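Local coordinates for iron aquisition yersiniabactin synthesis enzyme, YbtT (Escherichia coli, PDB 6BA9), which acts as a low-specificity type II thioesterase that maintains production of the metallophore yersiniabactin by its mixed NRPS/PKS assembly line, at residues L69-L74 and C100-Q105; V95-C100 and E173-D178; R132-F137 and L160-L165. The protein carries 1 engineered substitution. All blocks are in the same frame, centred on the assembly; numbering follows the deposited sequence.

Interaction 1: residues L69-L74 and C100-Q105; sequences LLANEL and CRLLEQ
A71 puts its single methyl group into the angle between L102 and L103. Its CB sits against the base of one leucine and the end of its branch, at 3.8 Å from L102 CB and equally 3.8 Å from L102 CD1. L103 comes in from a different direction: its CD2 lies 3.7 Å from the carbonyl oxygen A71 O and 4.1 Å from A71 CB, so one methyl rests on backbone and side chain of the same residue. The second L103 methyl turns to L74, a looser apolar touch in which L103 CD1 lies 4.4 Å from L74 CD1. L103 makes this reach with CG beside its backbone N (chi1 -67°) and an extended chi2, which carries its fork toward the facing helix. The small side chain of A71 is consistent with the close approach of the A71 and L103 CA atoms, 6.3 Å. In the alpha/beta-hydrolase fold these helices, 63-77 and 91-105, flank strand 84-89 in sequence and pack on the same face of the central sheet; their axes here pass 9.1 Å apart at a signed crossing angle of -44°. Behind the first shell, L74 and L103 both rest on L86 of that strand, L103 also touches L84, and T99, one turn before L103, touches L70 and A71. At the outer edge N72 OD1 accepts from R106 NH1, just past the end of helix 91-105.

Interaction 2: residues V95-C100 and E173-D178; sequences VAFETC and ESYHYD
Two tyrosine hydroxyls converge on one carboxylate oxygen: Y175 OH and Y177 OH both donate to E98 OE2, each at 2.7 Å. They come from different directions. Y175 OH uses the anti lone pair, away from OE1, with its ring turned 78° from the carboxylate; Y177 OH approaches from above the carboxylate plane, 39° out of it. The other oxygen, E98 OE1, is salt-bridged to R101 NH1, which also makes a weak hydrogen bond to Y177 OH. Both acceptors of this buried group are thus occupied, and three donors including an arginine would probably favour the ionised form. A bend at chi2 (-70°) swings the E98 carboxylate from its helix toward the tyrosines. In this alpha/beta hydrolase, helix 91-105 is the helix that, as in the family, follows the nucleophile elbow; the chain runs on past the end of helix 155-174, and the two bonds from Y175 and Y177 join this loop to helix 91-105. Y175 OH also lies in the plane of the F97 ring, at its edge, 3.4 Å from F97 CD2. F97 in turn meets W209 edge-to-face, while Y177 packs against W212. Within the helix, T99 OG1 donates to V95 O, which already accepts from T99 N.

Interaction 3: residues R132-F137 and L160-L165; sequences RDDADF and LFLPLL
L162 opens its fork between D134 and F137, joining helices 134-144 and 155-174 of the helical insertion that lies between strands 112-116 and 190-195 of the alpha/beta-hydrolase sheet, where related thioesterases carry their lid. One methyl, CD1, lies over the flat of the D134 carboxylate, almost straight above its carbon: D134 CG is 3.5 Å from L162 CD1, and D134 OD1 and OD2 are each 3.6 Å from L162 CD1. The polar work of that group is done elsewhere, in a salt bridge from D134 OD1 to R166 NH2. The other methyl comes obliquely upon the F137 ring, L162 CD2 lying 3.7 Å from F137 CD2, as the leucine and the phenylalanine run antiparallel alongside each other. F137 has CG anti to its backbone N (chi1 -172°), which extends the ring across to the neighbouring helix. There its far corner runs onto L165: F137 CE2 lies 3.9 Å from L165 CB, and L165 O meets the rim of the ring close to its plane. R166 completes the surround with a cation-pi contact to F137, and also donates from NH2 to R132 O. Helix 155-174 is kinked at P163, whose N has no hydrogen to give to the preceding turn. D133 N-caps the opposing helix, where D136 N donates to D133 OD1 at 3.0 Å with an N-H...O angle of 164°.

In the fold
Interactions 1 and 2 share helix 91-105 and residue C100, their centres 13 Å apart. They touch directly through R101 and Y177, and where L70 CD2 packs 3.6 Å from T99 OG1. Interaction 3 lies farther out, about 22 Å between centres from interaction 2 and 30 Å from interaction 1; helix 155-174 connects it to interaction 2, within whose chain loop it is nested. The family's nucleophile serine, here probably the engineered alanine, would sit in the turn between strand 84-89 and helix 91-105. Interactions 1 and 2 both involve the helix that follows that turn, and interaction 3 lies within the insertion.

Interaction 1: residues L69-L74 and C100-Q105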
loop_
_atom_site.group_PDB
_atom_site.type_symbol
_atom_site.label_atom_id
_atom_site.label_comp_id
_atom_site.label_asym_id
_atom_site.label_seq_id
_atom_site.Cartn_x
_atom_site.Cartn_y
_atom_site.Cartn_z
ATOM N N LEU A 69 6.190 10.520 7.634
ATOM C CA LEU A 69 4.979 11.290 7.894
ATOM C C LEU A 69 3.892 10.402 8.485
ATOM O O LEU A 69 3.225 10.765 9.458
ATOM C CB LEU A 69 4.490 11.956 6.609
ATOM C CG LEU A 69 5.325 13.094 6.040
ATOM C CD1 LEU A 69 4.745 13.479 4.691
ATOM C CD2 LEU A 69 5.332 14.317 6.974
ATOM N N LEU A 70 3.696 9.228 7.908
ATOM C CA LEU A 70 2.640 8.341 8.372
ATOM C C LEU A 70 2.935 7.806 9.763
ATOM O O LEU A 70 2.044 7.769 10.610
ATOM C CB LEU A 70 2.409 7.217 7.361
ATOM C CG LEU A 70 1.300 6.230 7.741
ATOM C CD1 LEU A 70 -0.071 6.915 7.882
ATOM C CD2 LEU A 70 1.224 5.097 6.703
ATOM N N ALA A 71 4.173 7.387 10.024
ATOM C CA ALA A 71 4.484 6.846 11.344
ATOM C C ALA A 71 4.289 7.903 12.422
ATOM O O ALA A 71 3.754 7.614 13.503
ATOM C CB ALA A 71 5.918 6.328 11.360
ATOM N N ASN A 72 4.705 9.136 12.142
ATOM C CA ASN A 72 4.496 10.202 13.124
ATOM C C ASN A 72 3.023 10.436 13.367
ATOM O O ASN A 72 2.593 10.568 14.518
ATOM C CB ASN A 72 5.166 11.497 12.675
ATOM C CG ASN A 72 6.682 11.394 12.658
ATOM O OD1 ASN A 72 7.252 10.379 13.047
ATOM N ND2 ASN A 72 7.326 12.419 12.158
ATOM N N GLU A 73 2.221 10.451 12.303
ATOM C CA GLU A 73 0.790 10.656 12.468
ATOM C C GLU A 73 0.161 9.543 13.293
ATOM O O GLU A 73 -0.652 9.808 14.188
ATOM C CB GLU A 73 0.122 10.750 11.097
ATOM C CG GLU A 73 -1.398 10.857 11.173
ATOM C CD GLU A 73 -2.017 11.169 9.832
ATOM O OE1 GLU A 73 -1.435 11.990 9.083
ATOM O OE2 GLU A 73 -3.075 10.578 9.527
ATOM N N LEU A 74 0.519 8.294 13.013
ATOM C CA LEU A 74 -0.054 7.171 13.743
ATOM C C LEU A 74 0.401 7.167 15.196
ATOM O O LEU A 74 -0.397 6.886 16.088
ATOM C CB LEU A 74 0.263 5.855 13.034
ATOM C CG LEU A 74 -0.365 5.730 11.643
ATOM C CD1 LEU A 74 0.042 4.432 11.030
ATOM C CD2 LEU A 74 -1.866 5.830 11.684
ATOM N N CYS A 100 5.959 0.514 9.343
ATOM C CA CYS A 100 6.012 -0.509 10.372
ATOM C C CYS A 100 7.394 -0.569 10.991
ATOM O O CYS A 100 7.520 -0.730 12.214
ATOM C CB CYS A 100 5.620 -1.859 9.765
ATOM S SG CYS A 100 5.241 -3.145 10.995
ATOM N N ARG A 101 8.433 -0.404 10.178
ATOM C CA ARG A 101 9.810 -0.372 10.678
ATOM C C ARG A 101 9.970 0.720 11.726
ATOM O O ARG A 101 10.493 0.477 12.821
ATOM C CB ARG A 101 10.765 -0.168 9.508
ATOM C CG ARG A 101 12.249 -0.093 9.826
ATOM C CD ARG A 101 13.119 -0.460 8.580
ATOM N NE ARG A 101 14.406 0.224 8.642
ATOM C CZ ARG A 101 14.942 0.970 7.676
ATOM N NH1 ARG A 101 14.331 1.135 6.510
ATOM N NH2 ARG A 101 16.125 1.548 7.878
ATOM N N LEU A 102 9.492 1.929 11.423
ATOM C CA LEU A 102 9.627 3.033 12.371
ATOM C C LEU A 102 8.831 2.773 13.646
ATOM O O LEU A 102 9.326 3.018 14.752
ATOM C CB LEU A 102 9.169 4.340 11.719
ATOM C CG LEU A 102 10.026 4.825 10.544
ATOM C CD1 LEU A 102 9.399 5.993 9.849
ATOM C CD2 LEU A 102 11.457 5.196 10.992
ATOM N N LEU A 103 7.598 2.284 13.532
ATOM C CA LEU A 103 6.764 2.070 14.709
ATOM C C LEU A 103 7.321 0.965 15.593
ATOM O O LEU A 103 7.315 1.080 16.831
ATOM C CB LEU A 103 5.334 1.750 14.303
ATOM C CG LEU A 103 4.622 2.914 13.636
ATOM C CD1 LEU A 103 3.246 2.445 13.240
ATOM C CD2 LEU A 103 4.531 4.135 14.535
ATOM N N GLU A 104 7.804 -0.113 14.976
ATOM C CA GLU A 104 8.412 -1.205 15.736
ATOM C C GLU A 104 9.647 -0.718 16.480
ATOM O O GLU A 104 9.818 -1.022 17.673
ATOM C CB GLU A 104 8.754 -2.359 14.776
ATOM C CG GLU A 104 9.236 -3.618 15.432
ATOM C CD GLU A 104 9.410 -4.728 14.406
ATOM O OE1 GLU A 104 8.494 -4.926 13.574
ATOM O OE2 GLU A 104 10.478 -5.348 14.424
ATOM N N GLN A 105 10.507 0.062 15.806
ATOM C CA GLN A 105 11.718 0.596 16.422
ATOM C C GLN A 105 11.388 1.501 17.597
ATOM O O GLN A 105 12.146 1.569 18.577
ATOM C CB GLN A 105 12.510 1.418 15.413
ATOM C CG GLN A 105 13.172 0.659 14.287
ATOM C CD GLN A 105 13.678 1.607 13.208
ATOM O OE1 GLN A 105 13.491 2.827 13.296
ATOM N NE2 GLN A 105 14.315 1.055 12.187
#

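Interaction 2: residues V95-C100 and E173-D178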
loop_
_atom_site.group_PDB
_atom_site.type_symbol
_atom_site.label_atom_id
_atom_site.label_comp_id
_atom_site.label_asym_id
_atom_site.label_seq_id
_atom_site.Cartn_x
_atom_site.Cartn_y
_atom_site.Cartn_z
ATOM N N VAL A 95 5.522 1.621 1.554
ATOM C CA VAL A 95 5.275 2.605 2.600
ATOM C C VAL A 95 4.841 1.927 3.892
ATOM O O VAL A 95 5.307 2.291 4.979
ATOM C CB VAL A 95 4.268 3.677 2.149
ATOM C CG1 VAL A 95 4.014 4.656 3.286
ATOM C CG2 VAL A 95 4.787 4.433 0.925
ATOM N N ALA A 96 3.952 0.937 3.802
ATOM C CA ALA A 96 3.485 0.230 4.989
ATOM C C ALA A 96 4.644 -0.456 5.695
ATOM O O ALA A 96 4.745 -0.394 6.924
ATOM C CB ALA A 96 2.421 -0.798 4.602
ATOM N N PHE A 97 5.524 -1.106 4.935
ATOM C CA PHE A 97 6.706 -1.743 5.506
ATOM C C PHE A 97 7.593 -0.734 6.226
ATOM O O PHE A 97 7.978 -0.943 7.389
ATOM C CB PHE A 97 7.477 -2.435 4.381
ATOM C CG PHE A 97 8.822 -2.967 4.792
ATOM C CD1 PHE A 97 8.926 -3.993 5.707
ATOM C CD2 PHE A 97 9.966 -2.455 4.244
ATOM C CE1 PHE A 97 10.185 -4.500 6.056
ATOM C CE2 PHE A 97 11.213 -2.954 4.588
ATOM C CZ PHE A 97 11.314 -3.968 5.494
ATOM N N GLU A 98 7.928 0.379 5.559
ATOM C CA GLU A 98 8.815 1.367 6.174
ATOM C C GLU A 98 8.154 2.056 7.366
ATOM O O GLU A 98 8.831 2.388 8.348
ATOM C CB GLU A 98 9.308 2.367 5.118
ATOM C CG GLU A 98 10.246 1.784 4.061
ATOM C CD GLU A 98 11.612 1.423 4.593
ATOM O OE1 GLU A 98 11.985 1.896 5.694
ATOM O OE2 GLU A 98 12.302 0.641 3.903
ATOM N N THR A 99 6.838 2.245 7.318
ATOM C CA THR A 99 6.107 2.767 8.468
ATOM C C THR A 99 6.166 1.793 9.631
ATOM O O THR A 99 6.411 2.190 10.782
ATOM C CB THR A 99 4.654 3.043 8.068
ATOM O OG1 THR A 99 4.616 4.005 7.005
ATOM C CG2 THR A 99 3.850 3.608 9.237
ATOM N N CYS A 100 5.959 0.514 9.343
ATOM C CA CYS A 100 6.012 -0.509 10.372
ATOM C C CYS A 100 7.394 -0.569 10.991
ATOM O O CYS A 100 7.520 -0.730 12.214
ATOM C CB CYS A 100 5.620 -1.859 9.765
ATOM S SG CYS A 100 5.241 -3.145 10.995
ATOM N N GLU A 173 9.870 3.386 -7.756
ATOM C CA GLU A 173 10.930 2.731 -8.526
ATOM C C GLU A 173 12.324 3.014 -7.966
ATOM O O GLU A 173 13.225 2.162 -8.076
ATOM C CB GLU A 173 10.809 3.144 -10.002
ATOM C CG GLU A 173 9.553 2.576 -10.630
ATOM C CD GLU A 173 9.325 2.993 -12.054
ATOM O OE1 GLU A 173 10.125 3.782 -12.616
ATOM O OE2 GLU A 173 8.301 2.555 -12.605
ATOM N N SER A 174 12.523 4.173 -7.351
ATOM C CA SER A 174 13.829 4.514 -6.797
ATOM C C SER A 174 14.060 3.869 -5.443
ATOM O O SER A 174 15.191 3.908 -4.941
ATOM C CB SER A 174 13.998 6.030 -6.705
ATOM O OG SER A 174 13.106 6.604 -5.771
ATOM N N TYR A 175 13.025 3.269 -4.861
ATOM C CA TYR A 175 13.106 2.576 -3.580
ATOM C C TYR A 175 13.736 1.208 -3.792
ATOM O O TYR A 175 13.166 0.350 -4.477
ATOM C CB TYR A 175 11.700 2.446 -2.995
ATOM C CG TYR A 175 11.625 1.647 -1.717
ATOM C CD1 TYR A 175 11.211 0.326 -1.726
ATOM C CD2 TYR A 175 11.991 2.197 -0.502
ATOM C CE1 TYR A 175 11.134 -0.405 -0.569
ATOM C CE2 TYR A 175 11.909 1.468 0.662
ATOM C CZ TYR A 175 11.487 0.159 0.617
ATOM O OH TYR A 175 11.386 -0.620 1.752
ATOM N N HIS A 176 14.917 1.013 -3.213
ATOM C CA HIS A 176 15.665 -0.210 -3.438
ATOM C C HIS A 176 16.831 -0.239 -2.470
ATOM O O HIS A 176 17.475 0.791 -2.238
ATOM C CB HIS A 176 16.201 -0.262 -4.872
ATOM C CG HIS A 176 17.014 -1.481 -5.159
ATOM N ND1 HIS A 176 18.395 -1.463 -5.186
ATOM C CD2 HIS A 176 16.645 -2.758 -5.405
ATOM C CE1 HIS A 176 18.837 -2.678 -5.457
ATOM N NE2 HIS A 176 17.798 -3.483 -5.593
ATOM N N TYR A 177 17.095 -1.419 -1.927
ATOM C CA TYR A 177 18.256 -1.665 -1.086
ATOM C C TYR A 177 19.147 -2.710 -1.745
ATOM O O TYR A 177 18.668 -3.615 -2.429
ATOM C CB TYR A 177 17.845 -2.209 0.273
ATOM C CG TYR A 177 17.066 -1.256 1.149
ATOM C CD1 TYR A 177 17.708 -0.279 1.896
ATOM C CD2 TYR A 177 15.684 -1.360 1.262
ATOM C CE1 TYR A 177 16.986 0.575 2.721
ATOM C CE2 TYR A 177 14.964 -0.518 2.079
ATOM C CZ TYR A 177 15.609 0.452 2.801
ATOM O OH TYR A 177 14.883 1.295 3.632
ATOM N N ASP A 178 20.458 -2.604 -1.509
ATOM C CA ASP A 178 21.358 -3.548 -2.160
ATOM C C ASP A 178 21.164 -4.965 -1.641
ATOM O O ASP A 178 21.319 -5.922 -2.406
ATOM C CB ASP A 178 22.811 -3.117 -1.989
ATOM C CG ASP A 178 23.184 -1.963 -2.889
ATOM O OD1 ASP A 178 22.458 -1.720 -3.876
ATOM O OD2 ASP A 178 24.210 -1.303 -2.610
#

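Interaction 3: residues R132-F137 and L160-L165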
loop_
_atom_site.group_PDB
_atom_site.type_symbol
_atom_site.label_atom_id
_atom_site.label_comp_id
_atom_site.label_asym_id
_atom_site.label_seq_id
_atom_site.Cartn_x
_atom_site.Cartn_y
_atom_site.Cartn_z
ATOM N N ARG A 132 10.543 6.895 -18.956
ATOM C CA ARG A 132 9.826 6.987 -20.211
ATOM C C ARG A 132 9.256 8.384 -20.441
ATOM O O ARG A 132 8.921 9.113 -19.495
ATOM C CB ARG A 132 8.676 5.974 -20.258
ATOM C CG ARG A 132 9.116 4.572 -19.978
ATOM C CD ARG A 132 7.956 3.596 -20.142
ATOM N NE ARG A 132 8.350 2.262 -19.707
ATOM C CZ ARG A 132 8.767 1.290 -20.509
ATOM N NH1 ARG A 132 8.843 1.472 -21.825
ATOM N NH2 ARG A 132 9.121 0.125 -19.980
ATOM N N ASP A 133 9.145 8.756 -21.713
ATOM C CA ASP A 133 8.481 10.003 -22.068
ATOM C C ASP A 133 6.967 9.893 -21.826
ATOM O O ASP A 133 6.433 8.823 -21.498
ATOM C CB ASP A 133 8.871 10.446 -23.490
ATOM C CG ASP A 133 8.209 9.629 -24.606
ATOM O OD1 ASP A 133 7.362 8.754 -24.345
ATOM O OD2 ASP A 133 8.521 9.909 -25.791
ATOM N N ASP A 134 6.274 11.023 -21.946
ATOM C CA ASP A 134 4.880 11.087 -21.511
ATOM C C ASP A 134 4.028 10.041 -22.224
ATOM O O ASP A 134 3.229 9.344 -21.597
ATOM C CB ASP A 134 4.303 12.488 -21.732
ATOM C CG ASP A 134 4.816 13.529 -20.728
ATOM O OD1 ASP A 134 5.476 13.186 -19.734
ATOM O OD2 ASP A 134 4.486 14.702 -20.973
ATOM N N ALA A 135 4.178 9.921 -23.543
ATOM C CA ALA A 135 3.321 8.995 -24.270
ATOM C C ALA A 135 3.579 7.563 -23.838
ATOM O O ALA A 135 2.628 6.784 -23.660
ATOM C CB ALA A 135 3.548 9.144 -25.780
ATOM N N ASP A 136 4.852 7.193 -23.693
ATOM C CA ASP A 136 5.198 5.829 -23.306
ATOM C C ASP A 136 4.804 5.563 -21.859
ATOM O O ASP A 136 4.351 4.457 -21.528
ATOM C CB ASP A 136 6.689 5.559 -23.512
ATOM C CG ASP A 136 7.070 5.464 -24.967
ATOM O OD1 ASP A 136 6.156 5.421 -25.807
ATOM O OD2 ASP A 136 8.281 5.429 -25.256
ATOM N N PHE A 137 4.991 6.563 -20.987
ATOM C CA PHE A 137 4.549 6.463 -19.592
ATOM C C PHE A 137 3.054 6.161 -19.522
ATOM O O PHE A 137 2.626 5.222 -18.829
ATOM C CB PHE A 137 4.879 7.785 -18.884
ATOM C CG PHE A 137 4.644 7.772 -17.377
ATOM C CD1 PHE A 137 5.688 7.588 -16.490
ATOM C CD2 PHE A 137 3.378 7.994 -16.864
ATOM C CE1 PHE A 137 5.465 7.587 -15.104
ATOM C CE2 PHE A 137 3.156 8.001 -15.497
ATOM C CZ PHE A 137 4.204 7.806 -14.620
ATOM N N LEU A 160 -2.072 17.905 -15.310
ATOM C CA LEU A 160 -2.471 17.673 -13.919
ATOM C C LEU A 160 -1.997 16.318 -13.406
ATOM O O LEU A 160 -1.372 16.226 -12.339
ATOM C CB LEU A 160 -3.996 17.760 -13.798
ATOM C CG LEU A 160 -4.640 17.737 -12.402
ATOM C CD1 LEU A 160 -4.740 16.364 -11.800
ATOM C CD2 LEU A 160 -3.893 18.646 -11.440
ATOM N N PHE A 161 -2.315 15.243 -14.133
ATOM C CA PHE A 161 -2.083 13.905 -13.606
ATOM C C PHE A 161 -0.629 13.482 -13.705
ATOM O O PHE A 161 -0.139 12.786 -12.812
ATOM C CB PHE A 161 -3.012 12.895 -14.287
ATOM C CG PHE A 161 -4.389 12.896 -13.702
ATOM C CD1 PHE A 161 -4.667 12.185 -12.543
ATOM C CD2 PHE A 161 -5.396 13.660 -14.274
ATOM C CE1 PHE A 161 -5.930 12.210 -11.983
ATOM C CE2 PHE A 161 -6.662 13.686 -13.721
ATOM C CZ PHE A 161 -6.930 12.962 -12.572
ATOM N N LEU A 162 0.082 13.868 -14.766
ATOM C CA LEU A 162 1.442 13.356 -14.922
ATOM C C LEU A 162 2.378 13.794 -13.815
ATOM O O LEU A 162 3.187 12.961 -13.375
ATOM C CB LEU A 162 2.017 13.691 -16.299
ATOM C CG LEU A 162 1.425 12.827 -17.401
ATOM C CD1 LEU A 162 1.983 13.286 -18.733
ATOM C CD2 LEU A 162 1.687 11.323 -17.189
ATOM N N PRO A 163 2.347 15.034 -13.324
ATOM C CA PRO A 163 3.235 15.359 -12.198
ATOM C C PRO A 163 2.971 14.486 -10.978
ATOM O O PRO A 163 3.908 14.086 -10.278
ATOM C CB PRO A 163 2.940 16.844 -11.945
ATOM C CG PRO A 163 2.501 17.352 -13.250
ATOM C CD PRO A 163 1.696 16.235 -13.871
ATOM N N LEU A 164 1.702 14.167 -10.718
ATOM C CA LEU A 164 1.340 13.332 -9.577
ATOM C C LEU A 164 1.793 11.898 -9.786
ATOM O O LEU A 164 2.445 11.287 -8.918
ATOM C CB LEU A 164 -0.182 13.364 -9.453
ATOM C CG LEU A 164 -0.907 13.589 -8.144
ATOM C CD1 LEU A 164 -0.228 14.622 -7.259
ATOM C CD2 LEU A 164 -2.334 14.047 -8.472
ATOM N N LEU A 165 1.438 11.325 -10.937
ATOM C CA LEU A 165 1.792 9.946 -11.222
ATOM C C LEU A 165 3.300 9.764 -11.338
ATOM O O LEU A 165 3.835 8.743 -10.894
ATOM C CB LEU A 165 1.125 9.524 -12.527
ATOM C CG LEU A 165 -0.393 9.410 -12.482
ATOM C CD1 LEU A 165 -1.006 9.482 -13.883
ATOM C CD2 LEU A 165 -0.751 8.137 -11.797
#